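Local coordinates for protein acyl-CoA dehydrogenase (Thermus thermophilus, PDB 2Z1Q) that probably oxidises saturated acyl-CoA thioesters to their 2,3-dehydroacyl-CoA products with the help of a bound FAD cofactor, at residues G73-D78 with A112-G117; A461-Q466 with R531-D536. One frame throughout, in Å; residues are numbered along the deposited sequence.

Interaction 1 is a buried contact within the N-terminal domain, between a loop and helix 106-117, one residue of which touches FAD. Interaction 2 lies farther from the chain centre, in the C-terminal domain, and is only partly buried; it sets the link before helix 535-547 against helix 445-468. The two share no helix or strand: their centres are 46 Å apart, on opposite sides of the chain centre. Neither has a direct hydrogen bond between its segments. Their chemistry differs all the same, since 73-78 with 112-117 combines methyl-to-imidazole and methyl-to-methyl contacts with a weak water-mediated link, whereas 461-466 with 531-536 is entirely aliphatic packing against a helix.

Interaction 1 of 2, residues G73-D78 with A112-G117; sequences GLLAID and AHTSIG
The imidazole of H113 is met at its edge, near the ring plane, by CD2 of L75, which comes to 3.7 Å from CD2 of the histidine. The other branch, CD1 of L75, displaced out of the ring plane, is 4.1 Å from NE2 of H113. A chi1 of 180° swings CG of H113 to the far side from its own amide N, which points the ring at the leucine. The ring is held from both nitrogens: ND1 is bonded to A144 N and NE2 to L137 O, a pattern consistent with a neutral ring carrying its proton on NE2.

CD2 of L75 also lies 3.7 Å from CG2 of T114, and the L75 side chain crosses those of H113 and T114 at about a right angle. T114 turns its methyl to the leucine and sends OG1 back to Y110 O, one helical turn earlier. An alanine in place of L75 is likely to open a gap between loop and helix, leaving the H113 ring edge and the T114 methyl without their apolar neighbour.

A water bonded to D78 OD1 at 2.7 Å makes a weak second bond, 3.5 Å, to T114 O. I116, two residues after T114 on the same helix, touches FAD. The direct contact is thus apolar, while the polar groups of H113, T114 and D78 are satisfied by A144, L137, Y110 and K90.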
loop_
_atom_site.group_PDB
_atom_site.type_symbol
_atom_site.label_atom_id
_atom_site.label_comp_id
_atom_site.label_asym_id
_atom_site.label_seq_id
_atom_site.Cartn_x
_atom_site.Cartn_y
_atom_site.Cartn_z
ATOM N N GLY B 73 -15.099 10.252 31.102
ATOM C CA GLY B 73 -14.780 11.622 30.748
ATOM C C GLY B 73 -14.079 11.777 29.405
ATOM O O GLY B 73 -13.637 12.869 29.069
ATOM N N LEU B 74 -13.983 10.709 28.621
ATOM C CA LEU B 74 -13.303 10.803 27.328
ATOM C C LEU B 74 -14.095 11.567 26.283
ATOM O O LEU B 74 -13.533 12.038 25.295
ATOM C CB LEU B 74 -12.961 9.412 26.791
ATOM C CG LEU B 74 -12.009 8.610 27.681
ATOM C CD1 LEU B 74 -11.628 7.317 26.989
ATOM C CD2 LEU B 74 -10.767 9.436 27.989
ATOM N N LEU B 75 -15.397 11.701 26.502
ATOM C CA LEU B 75 -16.237 12.406 25.548
ATOM C C LEU B 75 -16.444 13.874 25.923
ATOM O O LEU B 75 -17.026 14.640 25.153
ATOM C CB LEU B 75 -17.594 11.701 25.433
ATOM C CG LEU B 75 -17.501 10.221 25.059
ATOM C CD1 LEU B 75 -18.898 9.605 25.073
ATOM C CD2 LEU B 75 -16.852 10.080 23.686
ATOM N N ALA B 76 -15.957 14.259 27.100
ATOM C CA ALA B 76 -16.105 15.637 27.569
ATOM C C ALA B 76 -14.815 16.462 27.533
ATOM O O ALA B 76 -14.818 17.633 27.900
ATOM C CB ALA B 76 -16.686 15.642 28.980
ATOM N N ILE B 77 -13.723 15.856 27.076
ATOM C CA ILE B 77 -12.426 16.543 26.987
ATOM C C ILE B 77 -12.475 17.876 26.227
ATOM O O ILE B 77 -11.954 18.889 26.702
ATOM C CB ILE B 77 -11.380 15.627 26.308
ATOM C CG1 ILE B 77 -11.181 14.372 27.145
ATOM C CG2 ILE B 77 -10.054 16.359 26.133
ATOM C CD1 ILE B 77 -10.351 13.329 26.452
ATOM N N ASP B 78 -13.086 17.883 25.045
ATOM C CA ASP B 78 -13.173 19.102 24.243
ATOM C C ASP B 78 -14.481 19.867 24.415
ATOM O O ASP B 78 -14.813 20.737 23.607
ATOM C CB ASP B 78 -12.970 18.774 22.763
ATOM C CG ASP B 78 -11.526 18.441 22.433
ATOM O OD1 ASP B 78 -11.301 17.592 21.541
ATOM O OD2 ASP B 78 -10.620 19.034 23.058
ATOM N N ALA B 112 -15.749 10.426 15.214
ATOM C CA ALA B 112 -16.830 11.156 14.574
ATOM C C ALA B 112 -17.659 11.892 15.641
ATOM O O ALA B 112 -18.010 13.054 15.484
ATOM C CB ALA B 112 -17.697 10.203 13.770
ATOM N N HIS B 113 -17.951 11.206 16.734
ATOM C CA HIS B 113 -18.718 11.806 17.824
ATOM C C HIS B 113 -18.034 13.069 18.413
ATOM O O HIS B 113 -18.576 14.166 18.313
ATOM C CB HIS B 113 -18.929 10.759 18.906
ATOM C CG HIS B 113 -19.702 11.255 20.085
ATOM N ND1 HIS B 113 -21.048 11.561 20.023
ATOM C CD2 HIS B 113 -19.319 11.488 21.365
ATOM C CE1 HIS B 113 -21.455 11.960 21.214
ATOM N NE2 HIS B 113 -20.430 11.925 22.044
ATOM N N THR B 114 -16.843 12.908 18.993
ATOM C CA THR B 114 -16.122 14.040 19.610
ATOM C C THR B 114 -15.711 15.190 18.683
ATOM O O THR B 114 -15.584 16.340 19.137
ATOM C CB THR B 114 -14.833 13.562 20.349
ATOM O OG1 THR B 114 -13.897 13.038 19.404
ATOM C CG2 THR B 114 -15.167 12.481 21.372
ATOM N N SER B 115 -15.508 14.917 17.396
ATOM C CA SER B 115 -15.106 15.984 16.495
ATOM C C SER B 115 -16.272 16.548 15.684
ATOM O O SER B 115 -16.958 17.463 16.133
ATOM C CB SER B 115 -13.977 15.509 15.569
ATOM O OG SER B 115 -14.403 14.471 14.703
ATOM N N ILE B 116 -16.515 16.009 14.498
ATOM C CA ILE B 116 -17.609 16.512 13.678
ATOM C C ILE B 116 -18.983 16.449 14.351
ATOM O O ILE B 116 -19.866 17.237 14.039
ATOM C CB ILE B 116 -17.664 15.763 12.343
ATOM C CG1 ILE B 116 -17.657 14.250 12.595
ATOM C CG2 ILE B 116 -16.492 16.197 11.476
ATOM C CD1 ILE B 116 -17.697 13.397 11.327
ATOM N N GLY B 117 -19.163 15.531 15.286
ATOM C CA GLY B 117 -20.459 15.423 15.935
ATOM C C GLY B 117 -20.756 16.425 17.039
ATOM O O GLY B 117 -21.876 16.904 17.165
HETATM O O HOH W 1 -12.137 16.438 19.301
#

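Interaction 2 of 2, residues A461-Q466 with R531-D536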
loop_
_atom_site.group_PDB
_atom_site.type_symbol
_atom_site.label_atom_id
_atom_site.label_comp_id
_atom_site.label_asym_id
_atom_site.label_seq_id
_atom_site.Cartn_x
_atom_site.Cartn_y
_atom_site.Cartn_z
ATOM N N ALA B 461 8.183 27.343 -5.133
ATOM C CA ALA B 461 6.912 28.032 -4.965
ATOM C C ALA B 461 6.956 29.398 -5.652
ATOM O O ALA B 461 5.998 29.797 -6.332
ATOM C CB ALA B 461 6.610 28.193 -3.484
ATOM N N GLY B 462 8.073 30.105 -5.476
ATOM C CA GLY B 462 8.219 31.416 -6.083
ATOM C C GLY B 462 8.195 31.352 -7.597
ATOM O O GLY B 462 7.459 32.096 -8.243
ATOM N N LEU B 463 8.997 30.451 -8.163
ATOM C CA LEU B 463 9.078 30.283 -9.612
ATOM C C LEU B 463 7.712 29.937 -10.185
ATOM O O LEU B 463 7.373 30.341 -11.301
ATOM C CB LEU B 463 10.098 29.194 -9.961
ATOM C CG LEU B 463 11.566 29.546 -9.676
ATOM C CD1 LEU B 463 12.451 28.326 -9.836
ATOM C CD2 LEU B 463 12.014 30.646 -10.627
ATOM N N ALA B 464 6.921 29.194 -9.416
ATOM C CA ALA B 464 5.593 28.811 -9.863
ATOM C C ALA B 464 4.714 30.056 -9.954
ATOM O O ALA B 464 3.969 30.233 -10.916
ATOM C CB ALA B 464 4.989 27.807 -8.902
ATOM N N VAL B 465 4.813 30.922 -8.950
ATOM C CA VAL B 465 4.022 32.146 -8.932
ATOM C C VAL B 465 4.460 33.125 -10.021
ATOM O O VAL B 465 3.624 33.686 -10.732
ATOM C CB VAL B 465 4.104 32.848 -7.547
ATOM C CG1 VAL B 465 3.389 34.188 -7.588
ATOM C CG2 VAL B 465 3.473 31.965 -6.482
ATOM N N GLN B 466 5.770 33.316 -10.162
ATOM C CA GLN B 466 6.292 34.245 -11.162
ATOM C C GLN B 466 6.239 33.671 -12.565
ATOM O O GLN B 466 7.060 34.011 -13.421
ATOM C CB GLN B 466 7.733 34.656 -10.817
ATOM C CG GLN B 466 8.747 33.523 -10.879
ATOM C CD GLN B 466 10.123 33.929 -10.370
ATOM O OE1 GLN B 466 10.313 34.170 -9.174
ATOM N NE2 GLN B 466 11.092 34.009 -11.281
ATOM N N ARG B 531 9.088 22.329 -15.588
ATOM C CA ARG B 531 7.760 22.858 -15.899
ATOM C C ARG B 531 7.694 24.373 -15.689
ATOM O O ARG B 531 6.834 25.058 -16.268
ATOM C CB ARG B 531 6.702 22.177 -15.022
ATOM C CG ARG B 531 5.271 22.667 -15.225
ATOM C CD ARG B 531 4.654 22.156 -16.521
ATOM N NE ARG B 531 3.223 22.447 -16.565
ATOM C CZ ARG B 531 2.360 21.910 -17.429
ATOM N NH1 ARG B 531 2.776 21.040 -18.348
ATOM N NH2 ARG B 531 1.071 22.225 -17.363
ATOM N N LEU B 532 8.612 24.885 -14.871
ATOM C CA LEU B 532 8.678 26.303 -14.534
ATOM C C LEU B 532 9.804 27.067 -15.247
ATOM O O LEU B 532 9.681 28.261 -15.501
ATOM C CB LEU B 532 8.854 26.456 -13.023
ATOM C CG LEU B 532 7.899 25.609 -12.177
ATOM C CD1 LEU B 532 8.165 25.823 -10.695
ATOM C CD2 LEU B 532 6.473 25.986 -12.518
ATOM N N VAL B 533 10.897 26.377 -15.551
ATOM C CA VAL B 533 12.036 27.020 -16.212
ATOM C C VAL B 533 12.569 26.233 -17.404
ATOM O O VAL B 533 12.404 25.015 -17.479
ATOM C CB VAL B 533 13.208 27.241 -15.218
ATOM C CG1 VAL B 533 12.869 28.363 -14.249
ATOM C CG2 VAL B 533 13.495 25.957 -14.450
ATOM N N GLU B 534 13.205 26.939 -18.335
ATOM C CA GLU B 534 13.782 26.299 -19.514
ATOM C C GLU B 534 15.072 26.987 -19.956
ATOM O O GLU B 534 15.470 28.024 -19.403
ATOM C CB GLU B 534 12.791 26.311 -20.677
ATOM C CG GLU B 534 12.391 27.698 -21.101
ATOM C CD GLU B 534 11.667 27.707 -22.426
ATOM O OE1 GLU B 534 12.286 27.319 -23.442
ATOM O OE2 GLU B 534 10.480 28.099 -22.447
ATOM N N GLY B 535 15.723 26.389 -20.952
ATOM C CA GLY B 535 16.953 26.943 -21.485
ATOM C C GLY B 535 18.089 27.066 -20.486
ATOM O O GLY B 535 18.220 26.269 -19.560
ATOM N N ASP B 536 18.913 28.088 -20.675
ATOM C CA ASP B 536 20.047 28.308 -19.792
ATOM C C ASP B 536 19.598 28.631 -18.375
ATOM O O ASP B 536 20.195 28.166 -17.404
ATOM C CB ASP B 536 20.919 29.437 -20.338
ATOM C CG ASP B 536 21.361 29.185 -21.769
ATOM O OD1 ASP B 536 21.894 28.086 -22.046
ATOM O OD2 ASP B 536 21.176 30.085 -22.618
#
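This is an aliphatic loop-to-helix contact in the helical C-terminal domain: L532, in the link between helices 505-528 and 535-547, packs against L463 and A464 of helix 445-468. The backbones come close at A464 and L532, whose CA atoms are 6.1 Å apart.

L532 does most of the touching, with both branches of its fork. Its CD1 lies over the helix backbone, 3.8 Å from the N of A464, and reaches the side chains on either side of that atom, 4.0 Å from CB of L463 and 4.2 Å from CB of A464. The second branch, CD2 of L532, sits 4.0 Å from CA of A464. In L532 a chi1 of -48° and an extended chi2 of 179° together bring both methyls to the helix.

L463 adds a looser approach farther out, its CD2 lying 4.4 Å from CG1 of V533. Both residues also touch V541, so helix 535-547 shares in the packing, and L532 also touches V460 and Y468 of helix 445-468. At the neighbouring R531, NE forms a salt bridge with E475, while the side chain packs on V557 of the second subunit.

Such an arrangement belongs to a helical bundle in which a leucine of an interhelical link packs on a neighbouring helix; here it lies in the additional C-terminal helical region, probably comparable to that of very-long-chain acyl-CoA dehydrogenases.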